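Local coordinates for Beta/gamma crystallin 'Greek key' domain-containing protein (Methanosaeta thermophila PT, PDB 5HT7) that binds transition-metal ions such as iron(II) as a trimeric archaeal betagamma-crystallin, its wider role being unknown, at residues S36-S41 with P62-S67; G42-Y47 with G77-I82; F18-D23 with P50-P55; A2-D7 with A32-M37. One frame throughout, in Å; residues are numbered along the deposited sequence.

Contact 1: S36-S41 with P62-S67; sequences SMVVLS and PGIYPS
M37 swings CG anti to its own N (chi1 171°) and Y65 sets its ring anti to its carbonyl carbon (chi1 -54°); on the face of the sheet that both residues share, these torsions lay the two side chains alongside each other in the same direction, with the methyl CE of M37 4.2 Å from CD2 of the Y65 ring. V39 crosses the same ring obliquely, its CG2 lying 4.0 Å from CE2 of Y65, and the carbonyl O of M37 sits at the ring edge. The phenol itself bonds to G61 O, and F60 meets the ring edge-to-face. These strands, 36-39 and 63-65, are antiparallel neighbours in one sheet of the betagamma-crystallin Greek-key fold, 63-65 being outermost within the chain. Y65 N donates to M37 O at 2.8 Å, and M37 N returns a bond to Y65 O. Further along, V39 N reaches G63 O at 2.9 Å, while G63 N meets V39 O. G63 has backbone angles that would jam any CB against the preceding carbonyl O. On the other face V38 CG2 lies 4.4 Å from I64 CG1, and F18 of a second subunit packs on both side chains.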
loop_
_atom_site.group_PDB
_atom_site.type_symbol
_atom_site.label_atom_id
_atom_site.label_comp_id
_atom_site.label_asym_id
_atom_site.label_seq_id
_atom_site.Cartn_x
_atom_site.Cartn_y
_atom_site.Cartn_z
ATOM N N SER A 36 2.084 7.834 12.560
ATOM C CA SER A 36 0.832 7.127 12.764
ATOM C C SER A 36 0.914 5.733 12.165
ATOM O O SER A 36 1.883 5.391 11.485
ATOM C CB SER A 36 -0.363 7.898 12.176
ATOM O OG SER A 36 -0.225 8.120 10.783
ATOM N N MET A 37 -0.099 4.926 12.449
ATOM C CA MET A 37 -0.055 3.521 12.090
ATOM C C MET A 37 -1.453 2.946 11.979
ATOM O O MET A 37 -2.365 3.341 12.723
ATOM C CB MET A 37 0.766 2.744 13.132
ATOM C CG MET A 37 0.713 1.219 12.979
ATOM S SD MET A 37 1.827 0.413 14.156
ATOM C CE MET A 37 1.034 0.799 15.711
ATOM N N VAL A 38 -1.634 2.030 11.029
ATOM C CA VAL A 38 -2.859 1.262 10.963
ATOM C C VAL A 38 -2.503 -0.207 11.105
ATOM O O VAL A 38 -1.579 -0.695 10.459
ATOM C CB VAL A 38 -3.624 1.492 9.643
ATOM C CG1 VAL A 38 -4.815 0.533 9.557
ATOM C CG2 VAL A 38 -4.089 2.942 9.543
ATOM N N VAL A 39 -3.201 -0.901 11.992
ATOM C CA VAL A 39 -3.013 -2.337 12.122
ATOM C C VAL A 39 -4.240 -3.014 11.535
ATOM O O VAL A 39 -5.360 -2.750 11.973
ATOM C CB VAL A 39 -2.812 -2.765 13.588
ATOM C CG1 VAL A 39 -2.811 -4.282 13.690
ATOM C CG2 VAL A 39 -1.500 -2.183 14.132
ATOM N N LEU A 40 -4.036 -3.866 10.536
ATOM C CA LEU A 40 -5.153 -4.496 9.840
ATOM C C LEU A 40 -5.523 -5.836 10.461
ATOM O O LEU A 40 -6.690 -6.211 10.512
ATOM C CB LEU A 40 -4.819 -4.678 8.359
ATOM C CG LEU A 40 -4.556 -3.346 7.648
ATOM C CD1 LEU A 40 -3.867 -3.558 6.312
ATOM C CD2 LEU A 40 -5.861 -2.598 7.475
ATOM N N SER A 41 -4.523 -6.560 10.934
ATOM C CA SER A 41 -4.789 -7.841 11.560
ATOM C C SER A 41 -3.674 -8.203 12.516
ATOM O O SER A 41 -2.536 -7.757 12.357
ATOM C CB SER A 41 -4.956 -8.931 10.505
ATOM O OG SER A 41 -3.766 -9.091 9.754
ATOM N N PRO A 62 -5.691 -4.707 15.972
ATOM C CA PRO A 62 -6.308 -4.019 14.829
ATOM C C PRO A 62 -6.898 -2.673 15.223
ATOM O O PRO A 62 -7.503 -2.569 16.289
ATOM C CB PRO A 62 -7.400 -4.994 14.387
ATOM C CG PRO A 62 -6.852 -6.337 14.777
ATOM C CD PRO A 62 -6.150 -6.103 16.087
ATOM N N GLY A 63 -6.689 -1.652 14.392
ATOM C CA GLY A 63 -7.171 -0.319 14.688
ATOM C C GLY A 63 -6.413 0.772 13.950
ATOM O O GLY A 63 -5.469 0.503 13.213
ATOM N N ILE A 64 -6.839 2.008 14.168
ATOM C CA ILE A 64 -6.237 3.185 13.559
ATOM C C ILE A 64 -5.603 4.046 14.652
ATOM O O ILE A 64 -6.287 4.473 15.589
ATOM C CB ILE A 64 -7.289 4.006 12.770
ATOM C CG1 ILE A 64 -7.898 3.156 11.647
ATOM C CG2 ILE A 64 -6.676 5.260 12.195
ATOM C CD1 ILE A 64 -9.011 3.865 10.869
ATOM N N TYR A 65 -4.300 4.293 14.538
ATOM C CA TYR A 65 -3.549 5.030 15.562
ATOM C C TYR A 65 -2.944 6.316 15.000
ATOM O O TYR A 65 -1.810 6.322 14.530
ATOM C CB TYR A 65 -2.458 4.131 16.156
ATOM C CG TYR A 65 -3.017 2.827 16.674
ATOM C CD1 TYR A 65 -3.559 2.739 17.951
ATOM C CD2 TYR A 65 -3.044 1.694 15.870
ATOM C CE1 TYR A 65 -4.091 1.548 18.424
ATOM C CE2 TYR A 65 -3.572 0.498 16.336
ATOM C CZ TYR A 65 -4.094 0.434 17.617
ATOM O OH TYR A 65 -4.627 -0.748 18.083
ATOM N N PRO A 66 -3.709 7.418 15.058
ATOM C CA PRO A 66 -3.393 8.660 14.336
ATOM C C PRO A 66 -2.191 9.415 14.866
ATOM O O PRO A 66 -1.691 10.299 14.172
ATOM C CB PRO A 66 -4.656 9.507 14.527
ATOM C CG PRO A 66 -5.717 8.542 14.918
ATOM C CD PRO A 66 -5.012 7.508 15.732
ATOM N N SER A 67 -1.741 9.092 16.076
ATOM C CA SER A 67 -0.587 9.777 16.652
ATOM C C SER A 67 0.163 8.879 17.624
ATOM O O SER A 67 -0.094 8.909 18.827
ATOM C CB SER A 67 -1.029 11.060 17.361
ATOM O OG SER A 67 0.094 11.769 17.861
#

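Contact 2: G42-Y47 with G77-I82; sequences GVWRLY and GSMKRI
A classic beta bulge, with G77 and S78 both facing Y47, marks one end of the pairing between strands 44-47 and 78-81, the two inner strands of the second Greek-key sheet. Y47 O accepts G77 N at 2.8 Å and, weakly, S78 N at 3.4 Å. Beyond the bulge R45 and K80 form a hydrogen-bonded pair, R45 N meeting K80 O at 2.9 Å, and I82 N extends the ladder to V43 O at 2.8 Å. On the inward face R81 lays CB over the six-membered ring of W44, 4.1 Å from its centroid, in a CH-pi contact. With CG anti to the backbone N (chi1 -167°) and an extended chain, R81 then runs past the indole until NE, which bonds to S83 O, stands 3.5 Å from CA of G42, where a side chain on G42 would collide with it. The methyl CE of M79 is shared between W44 CE3 at 3.7 Å and L46 CD1 at 3.8 Å. On the opposite face the guanidinium of R45 has CG2 of I82 over one side, offset toward its rim, and S78 OG nestles against CB of Y47 while bonding to E49 O and F52 N. A methyl on one face and a salt bridge from NE to E59 together are likely to restrict rotation of the R45 guanidinium.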
loop_
_atom_site.group_PDB
_atom_site.type_symbol
_atom_site.label_atom_id
_atom_site.label_comp_id
_atom_site.label_asym_id
_atom_site.label_seq_id
_atom_site.Cartn_x
_atom_site.Cartn_y
_atom_site.Cartn_z
ATOM N N GLY A 42 -4.014 -9.009 13.515
ATOM C CA GLY A 42 -3.049 -9.469 14.486
ATOM C C GLY A 42 -2.707 -8.408 15.508
ATOM O O GLY A 42 -3.167 -7.266 15.418
ATOM N N VAL A 43 -1.894 -8.807 16.480
ATOM C CA VAL A 43 -1.384 -7.927 17.515
ATOM C C VAL A 43 0.116 -7.755 17.313
ATOM O O VAL A 43 0.834 -8.735 17.106
ATOM C CB VAL A 43 -1.680 -8.487 18.927
ATOM C CG1 VAL A 43 -1.003 -7.650 19.998
ATOM C CG2 VAL A 43 -3.185 -8.543 19.159
ATOM N N TRP A 44 0.584 -6.509 17.361
ATOM C CA TRP A 44 1.969 -6.213 17.008
ATOM C C TRP A 44 2.778 -5.671 18.183
ATOM O O TRP A 44 2.272 -4.906 19.017
ATOM C CB TRP A 44 2.011 -5.213 15.844
ATOM C CG TRP A 44 1.527 -5.785 14.536
ATOM C CD1 TRP A 44 0.251 -6.146 14.216
ATOM C CD2 TRP A 44 2.321 -6.054 13.380
ATOM N NE1 TRP A 44 0.203 -6.637 12.931
ATOM C CE2 TRP A 44 1.463 -6.584 12.395
ATOM C CE3 TRP A 44 3.676 -5.900 13.079
ATOM C CZ2 TRP A 44 1.917 -6.968 11.138
ATOM C CZ3 TRP A 44 4.123 -6.287 11.833
ATOM C CH2 TRP A 44 3.246 -6.806 10.877
ATOM N N ARG A 45 4.042 -6.068 18.235
ATOM C CA ARG A 45 4.989 -5.500 19.177
ATOM C C ARG A 45 5.976 -4.619 18.407
ATOM O O ARG A 45 6.479 -5.012 17.348
ATOM C CB ARG A 45 5.719 -6.613 19.944
ATOM C CG ARG A 45 6.636 -6.131 21.055
ATOM C CD ARG A 45 7.179 -7.317 21.871
ATOM N NE ARG A 45 6.092 -8.142 22.403
ATOM C CZ ARG A 45 6.242 -9.370 22.895
ATOM N NH1 ARG A 45 7.440 -9.935 22.942
ATOM N NH2 ARG A 45 5.184 -10.033 23.347
ATOM N N LEU A 46 6.222 -3.424 18.929
ATOM C CA LEU A 46 7.133 -2.459 18.314
ATOM C C LEU A 46 8.389 -2.329 19.158
ATOM O O LEU A 46 8.322 -2.418 20.375
ATOM C CB LEU A 46 6.462 -1.093 18.182
ATOM C CG LEU A 46 5.561 -0.797 16.980
ATOM C CD1 LEU A 46 4.508 -1.865 16.790
ATOM C CD2 LEU A 46 4.928 0.575 17.191
ATOM N N TYR A 47 9.525 -2.088 18.512
ATOM C CA TYR A 47 10.809 -2.034 19.205
ATOM C C TYR A 47 11.575 -0.771 18.828
ATOM O O TYR A 47 11.463 -0.299 17.694
ATOM C CB TYR A 47 11.661 -3.261 18.858
ATOM C CG TYR A 47 11.004 -4.609 19.071
ATOM C CD1 TYR A 47 10.055 -5.102 18.169
ATOM C CD2 TYR A 47 11.368 -5.415 20.151
ATOM C CE1 TYR A 47 9.463 -6.347 18.360
ATOM C CE2 TYR A 47 10.790 -6.655 20.345
ATOM C CZ TYR A 47 9.849 -7.118 19.448
ATOM O OH TYR A 47 9.282 -8.349 19.640
ATOM N N GLY A 77 12.564 0.786 15.387
ATOM C CA GLY A 77 13.698 0.135 14.770
ATOM C C GLY A 77 13.297 -1.185 14.145
ATOM O O GLY A 77 13.928 -1.645 13.194
ATOM N N SER A 78 12.268 -1.808 14.705
ATOM C CA SER A 78 11.759 -3.074 14.190
ATOM C C SER A 78 10.362 -3.313 14.753
ATOM O O SER A 78 9.947 -2.649 15.710
ATOM C CB SER A 78 12.690 -4.241 14.556
ATOM O OG SER A 78 12.842 -4.351 15.959
ATOM N N MET A 79 9.631 -4.244 14.151
ATOM C CA MET A 79 8.312 -4.610 14.655
ATOM C C MET A 79 7.921 -5.976 14.125
ATOM O O MET A 79 8.389 -6.397 13.070
ATOM C CB MET A 79 7.255 -3.565 14.271
ATOM C CG MET A 79 7.199 -3.241 12.792
ATOM S SD MET A 79 6.159 -1.799 12.436
ATOM C CE MET A 79 4.593 -2.305 13.065
ATOM N N LYS A 80 7.066 -6.670 14.859
ATOM C CA LYS A 80 6.655 -8.008 14.454
ATOM C C LYS A 80 5.299 -8.372 15.041
ATOM O O LYS A 80 4.917 -7.913 16.118
ATOM C CB LYS A 80 7.701 -9.061 14.859
ATOM C CG LYS A 80 7.539 -9.637 16.258
ATOM C CD LYS A 80 8.161 -11.045 16.390
ATOM C CE LYS A 80 7.482 -12.060 15.456
ATOM N NZ LYS A 80 7.565 -13.491 15.919
ATOM N N ARG A 81 4.576 -9.194 14.297
ATOM C CA ARG A 81 3.291 -9.703 14.719
ATOM C C ARG A 81 3.527 -10.787 15.758
ATOM O O ARG A 81 4.287 -11.715 15.513
ATOM C CB ARG A 81 2.530 -10.252 13.513
ATOM C CG ARG A 81 1.073 -10.527 13.763
ATOM C CD ARG A 81 0.409 -11.086 12.518
ATOM N NE ARG A 81 -0.899 -11.638 12.846
ATOM C CZ ARG A 81 -1.715 -12.210 11.970
ATOM N NH1 ARG A 81 -1.364 -12.304 10.696
ATOM N NH2 ARG A 81 -2.885 -12.680 12.374
ATOM N N ILE A 82 2.897 -10.674 16.921
ATOM C CA ILE A 82 3.115 -11.685 17.954
ATOM C C ILE A 82 1.986 -12.708 18.020
ATOM O O ILE A 82 2.134 -13.773 18.631
ATOM C CB ILE A 82 3.307 -11.043 19.341
ATOM C CG1 ILE A 82 2.177 -10.063 19.636
ATOM C CG2 ILE A 82 4.660 -10.352 19.420
ATOM C CD1 ILE A 82 2.378 -9.269 20.908
#

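Contact 3: F18-D23 with P50-P55; sequences FESDAD and PNFQSP
N51 N donates to A22 O at 2.7 Å, and this single hydrogen bond across the contact joins the residue just after strand 20-21 to the loop that follows strand 44-47. Strand 20-21 forms an outer strand of the second sheet of the betagamma-crystallin fold, and an Asx turn finishes it: OD1 of D21 accepts D23 N at 2.8 Å. The other carboxylate oxygen of D21 forms a salt bridge with K15, and OD1 forms a second one with R11 of a third subunit, so this carboxylate serves both the turn and the trimer. Across from the turn, N51 and F52 both have positive phi (65° and 59°), a left-handed bend that brings the F52 ring back to strand 20-21. Its CZ atom rests 3.7 Å from CB of A22 and 4.0 Å from CB of S20, while CE1 lies 3.9 Å from D21 O. K80 of the neighbouring strand also touches this side chain. With an alanine in place of F52, the methyl of A22 and CB of S20 would probably lose their apolar neighbour, leaving the loop tied to the strand end chiefly through its backbone bond. The amide of N51 adds a lesser contact, ND2 lying 3.7 Å from CB of A22. At the far end D23 and P50 approach obliquely, OD1 of D23 standing 3.6 Å from CG of P50.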
loop_
_atom_site.group_PDB
_atom_site.type_symbol
_atom_site.label_atom_id
_atom_site.label_comp_id
_atom_site.label_asym_id
_atom_site.label_seq_id
_atom_site.Cartn_x
_atom_site.Cartn_y
_atom_site.Cartn_z
ATOM N N PHE A 18 4.682 -6.683 6.478
ATOM C CA PHE A 18 4.087 -8.002 6.387
ATOM C C PHE A 18 4.793 -8.914 7.368
ATOM O O PHE A 18 5.972 -9.223 7.191
ATOM C CB PHE A 18 4.159 -8.531 4.950
ATOM C CG PHE A 18 3.255 -7.784 4.001
ATOM C CD1 PHE A 18 1.916 -8.118 3.900
ATOM C CD2 PHE A 18 3.735 -6.723 3.248
ATOM C CE1 PHE A 18 1.075 -7.417 3.050
ATOM C CE2 PHE A 18 2.899 -6.020 2.393
ATOM C CZ PHE A 18 1.573 -6.366 2.292
ATOM N N GLU A 19 4.072 -9.270 8.428
ATOM C CA GLU A 19 4.557 -10.172 9.485
ATOM C C GLU A 19 5.609 -9.543 10.390
ATOM O O GLU A 19 5.463 -9.561 11.611
ATOM C CB GLU A 19 5.108 -11.462 8.878
ATOM C CG GLU A 19 4.029 -12.449 8.482
ATOM C CD GLU A 19 3.179 -12.852 9.662
ATOM O OE1 GLU A 19 3.763 -13.246 10.698
ATOM O OE2 GLU A 19 1.937 -12.768 9.559
ATOM N N SER A 20 6.669 -8.991 9.804
ATOM C CA SER A 20 7.688 -8.329 10.609
ATOM C C SER A 20 8.595 -7.480 9.764
ATOM O O SER A 20 8.608 -7.597 8.534
ATOM C CB SER A 20 8.535 -9.361 11.362
ATOM O OG SER A 20 9.151 -10.244 10.445
ATOM N N ASP A 21 9.354 -6.618 10.436
ATOM C CA ASP A 21 10.449 -5.902 9.803
ATOM C C ASP A 21 11.561 -5.768 10.824
ATOM O O ASP A 21 11.394 -5.071 11.823
ATOM C CB ASP A 21 9.999 -4.525 9.299
ATOM C CG ASP A 21 11.048 -3.855 8.425
ATOM O OD1 ASP A 21 12.253 -4.141 8.604
ATOM O OD2 ASP A 21 10.675 -3.043 7.545
ATOM N N ALA A 22 12.692 -6.431 10.578
ATOM C CA ALA A 22 13.779 -6.442 11.551
ATOM C C ALA A 22 14.612 -5.168 11.501
ATOM O O ALA A 22 15.488 -4.970 12.332
ATOM C CB ALA A 22 14.689 -7.675 11.334
ATOM N N ASP A 23 14.346 -4.301 10.528
ATOM C CA ASP A 23 15.180 -3.116 10.349
ATOM C C ASP A 23 14.425 -2.043 9.574
ATOM O O ASP A 23 14.718 -1.809 8.407
ATOM C CB ASP A 23 16.468 -3.513 9.628
ATOM C CG ASP A 23 17.619 -2.547 9.862
ATOM O OD1 ASP A 23 17.488 -1.584 10.637
ATOM O OD2 ASP A 23 18.683 -2.782 9.257
ATOM N N PRO A 50 16.742 -2.104 15.919
ATOM C CA PRO A 50 16.606 -3.184 14.935
ATOM C C PRO A 50 16.631 -4.557 15.598
ATOM O O PRO A 50 17.076 -4.664 16.745
ATOM C CB PRO A 50 17.834 -3.005 14.040
ATOM C CG PRO A 50 18.229 -1.578 14.204
ATOM C CD PRO A 50 17.876 -1.212 15.613
ATOM N N ASN A 51 16.157 -5.577 14.886
ATOM C CA ASN A 51 16.348 -6.967 15.298
ATOM C C ASN A 51 15.631 -7.299 16.592
ATOM O O ASN A 51 16.125 -8.088 17.411
ATOM C CB ASN A 51 17.837 -7.279 15.424
ATOM C CG ASN A 51 18.564 -7.139 14.109
ATOM O OD1 ASN A 51 19.613 -6.499 14.028
ATOM N ND2 ASN A 51 18.003 -7.727 13.062
ATOM N N PHE A 52 14.470 -6.674 16.764
ATOM C CA PHE A 52 13.520 -7.011 17.818
ATOM C C PHE A 52 14.137 -6.867 19.203
ATOM O O PHE A 52 13.985 -7.733 20.062
ATOM C CB PHE A 52 12.979 -8.427 17.580
ATOM C CG PHE A 52 12.613 -8.680 16.142
ATOM C CD1 PHE A 52 11.602 -7.946 15.535
ATOM C CD2 PHE A 52 13.300 -9.613 15.389
ATOM C CE1 PHE A 52 11.274 -8.152 14.208
ATOM C CE2 PHE A 52 12.982 -9.831 14.063
ATOM C CZ PHE A 52 11.960 -9.102 13.469
ATOM N N GLN A 53 14.824 -5.745 19.399
ATOM C CA GLN A 53 15.431 -5.415 20.680
ATOM C C GLN A 53 14.876 -4.100 21.222
ATOM O O GLN A 53 14.566 -3.181 20.456
ATOM C CB GLN A 53 16.951 -5.358 20.539
ATOM C CG GLN A 53 17.559 -6.739 20.222
ATOM C CD GLN A 53 19.056 -6.700 20.027
ATOM O OE1 GLN A 53 19.774 -6.058 20.789
ATOM N NE2 GLN A 53 19.542 -7.400 19.011
ATOM N N SER A 54 14.737 -4.047 22.546
ATOM C CA SER A 54 14.183 -2.910 23.276
ATOM C C SER A 54 12.746 -2.592 22.873
ATOM O O SER A 54 12.481 -1.566 22.229
ATOM C CB SER A 54 15.047 -1.662 23.095
ATOM O OG SER A 54 14.449 -0.562 23.771
ATOM N N PRO A 55 11.811 -3.452 23.287
ATOM C CA PRO A 55 10.399 -3.279 22.934
ATOM C C PRO A 55 9.721 -2.151 23.698
ATOM O O PRO A 55 10.053 -1.885 24.850
ATOM C CB PRO A 55 9.781 -4.628 23.309
ATOM C CG PRO A 55 10.624 -5.092 24.474
ATOM C CD PRO A 55 12.024 -4.598 24.196
#

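Contact 4: A2-D7 with A32-M37; sequences AVLFAD and ATPRSM
Hydrogen bonds between F5 and the R35-S36 pair dominate the backbone: F5 O accepts R35 N at 2.8 Å and, weakly, S36 N at 3.3 Å, a classic beta bulge. In return F5 N gives a bond to S36 O at 3.0 Å. The one side-chain donor across the contact is S36 OG, which sits between its N and carbonyl carbon (chi1 59°) and reaches D7 O at 2.7 Å, in the plane of that carbonyl; OG also takes a bond from Q10 N. Replacing S36 by an alanine would probably leave D7 O without this donor and Q10 N without its acceptor, slackening the chain just after its corner at A6. A CA-H...O contact of 3.2 Å from M37 CA to V3 O accompanies the ladder. Strands 3-5 and 36-39 are the inner pair of the first Greek-key sheet, and V3 packs on H14 and H16, which bind the iron(II) ion. Among apolar contacts, L4 and M37 run side by side, CD2 of L4 being 3.9 Å from SD of M37, and CB of A6 touches CB of A32. The charged ends are linked through solvent: D7 OD1 and R35 NH1, whose charges do not touch, share a water, which accepts from NH1 at 3.1 Å, while the R35 stem passes A6 O with CG 3.3 Å away.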
loop_
_atom_site.group_PDB
_atom_site.type_symbol
_atom_site.label_atom_id
_atom_site.label_comp_id
_atom_site.label_asym_id
_atom_site.label_seq_id
_atom_site.Cartn_x
_atom_site.Cartn_y
_atom_site.Cartn_z
ATOM N N ALA A 2 0.517 -4.449 8.897
ATOM C CA ALA A 2 0.370 -3.099 9.439
ATOM C C ALA A 2 0.821 -2.091 8.411
ATOM O O ALA A 2 1.543 -2.446 7.481
ATOM C CB ALA A 2 1.169 -2.931 10.716
ATOM N N VAL A 3 0.400 -0.840 8.578
ATOM C CA VAL A 3 0.897 0.241 7.741
ATOM C C VAL A 3 1.427 1.383 8.596
ATOM O O VAL A 3 0.744 1.824 9.514
ATOM C CB VAL A 3 -0.195 0.802 6.800
ATOM C CG1 VAL A 3 0.448 1.674 5.725
ATOM C CG2 VAL A 3 -0.969 -0.329 6.159
ATOM N N LEU A 4 2.638 1.845 8.293
ATOM C CA LEU A 4 3.241 2.990 8.980
ATOM C C LEU A 4 3.121 4.207 8.101
ATOM O O LEU A 4 3.207 4.091 6.886
ATOM C CB LEU A 4 4.718 2.759 9.293
ATOM C CG LEU A 4 5.066 1.559 10.174
ATOM C CD1 LEU A 4 6.578 1.486 10.348
ATOM C CD2 LEU A 4 4.347 1.676 11.515
ATOM N N PHE A 5 2.963 5.371 8.724
ATOM C CA PHE A 5 2.805 6.619 7.997
ATOM C C PHE A 5 3.752 7.671 8.559
ATOM O O PHE A 5 3.895 7.792 9.777
ATOM C CB PHE A 5 1.358 7.135 8.086
ATOM C CG PHE A 5 0.344 6.243 7.425
ATOM C CD1 PHE A 5 -0.021 6.452 6.110
ATOM C CD2 PHE A 5 -0.237 5.197 8.116
ATOM C CE1 PHE A 5 -0.941 5.624 5.486
ATOM C CE2 PHE A 5 -1.165 4.368 7.506
ATOM C CZ PHE A 5 -1.514 4.584 6.181
ATOM N N ALA A 6 4.374 8.440 7.677
ATOM C CA ALA A 6 5.293 9.500 8.097
ATOM C C ALA A 6 4.607 10.613 8.892
ATOM O O ALA A 6 5.198 11.179 9.805
ATOM C CB ALA A 6 5.994 10.085 6.895
ATOM N N ASP A 7 3.370 10.949 8.545
ATOM C CA ASP A 7 2.676 12.012 9.257
ATOM C C ASP A 7 1.553 11.465 10.117
ATOM O O ASP A 7 1.103 10.337 9.931
ATOM C CB ASP A 7 2.122 13.052 8.275
ATOM C CG ASP A 7 3.215 13.734 7.475
ATOM O OD1 ASP A 7 4.312 13.971 8.032
ATOM O OD2 ASP A 7 2.983 14.022 6.285
ATOM N N ALA A 32 11.876 8.640 7.284
ATOM C CA ALA A 32 11.111 9.412 8.255
ATOM C C ALA A 32 10.776 8.559 9.462
ATOM O O ALA A 32 10.641 7.341 9.363
ATOM C CB ALA A 32 9.835 9.948 7.633
ATOM N N THR A 33 10.646 9.204 10.610
ATOM C CA THR A 33 10.122 8.528 11.776
ATOM C C THR A 33 8.626 8.414 11.591
ATOM O O THR A 33 7.974 9.360 11.148
ATOM C CB THR A 33 10.447 9.286 13.066
ATOM O OG1 THR A 33 9.880 10.601 12.988
ATOM C CG2 THR A 33 11.943 9.400 13.229
ATOM N N PRO A 34 8.069 7.242 11.885
ATOM C CA PRO A 34 6.621 7.107 11.701
ATOM C C PRO A 34 5.840 7.885 12.760
ATOM O O PRO A 34 6.263 7.933 13.915
ATOM C CB PRO A 34 6.395 5.591 11.827
ATOM C CG PRO A 34 7.514 5.123 12.676
ATOM C CD PRO A 34 8.697 5.982 12.316
ATOM N N ARG A 35 4.725 8.503 12.370
ATOM C CA ARG A 35 3.912 9.256 13.311
ATOM C C ARG A 35 2.490 8.747 13.441
ATOM O O ARG A 35 1.758 9.181 14.327
ATOM C CB ARG A 35 3.903 10.735 12.923
ATOM C CG ARG A 35 5.272 11.343 13.122
ATOM C CD ARG A 35 5.303 12.850 12.926
ATOM N NE ARG A 35 6.601 13.367 13.372
ATOM C CZ ARG A 35 6.983 14.632 13.239
ATOM N NH1 ARG A 35 6.166 15.510 12.664
ATOM N NH2 ARG A 35 8.177 15.015 13.681
ATOM N N SER A 36 2.084 7.834 12.560
ATOM C CA SER A 36 0.832 7.127 12.764
ATOM C C SER A 36 0.914 5.733 12.165
ATOM O O SER A 36 1.883 5.391 11.485
ATOM C CB SER A 36 -0.363 7.898 12.176
ATOM O OG SER A 36 -0.225 8.120 10.783
ATOM N N MET A 37 -0.099 4.926 12.449
ATOM C CA MET A 37 -0.055 3.521 12.090
ATOM C C MET A 37 -1.453 2.946 11.979
ATOM O O MET A 37 -2.365 3.341 12.723
ATOM C CB MET A 37 0.766 2.744 13.132
ATOM C CG MET A 37 0.713 1.219 12.979
ATOM S SD MET A 37 1.827 0.413 14.156
ATOM C CE MET A 37 1.034 0.799 15.711
HETATM O O HOH W 1 3.569 15.069 11.039
#

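From the N terminus, contact 4 opens first and closes a loop when 32-37 returns to 2-7, pairing two inner strands. Inside that loop 18-23 begins contact 3, which closes only at 50-55, so the two cross. Contact 1 starts on S36 and M37, where contact 4 ends, and brings 62-67 to the first sheet; it also crosses contact 3. Contact 2 opens at 42-47, inside both of those loops, and closes last with 77-82, crossing both. None nests within another, and contacts 4 and 2 are in series. Contacts 1 and 4 build one sheet, contacts 2 and 3 serve the other, and M37 SD against M79 CE is one point where the sheets meet.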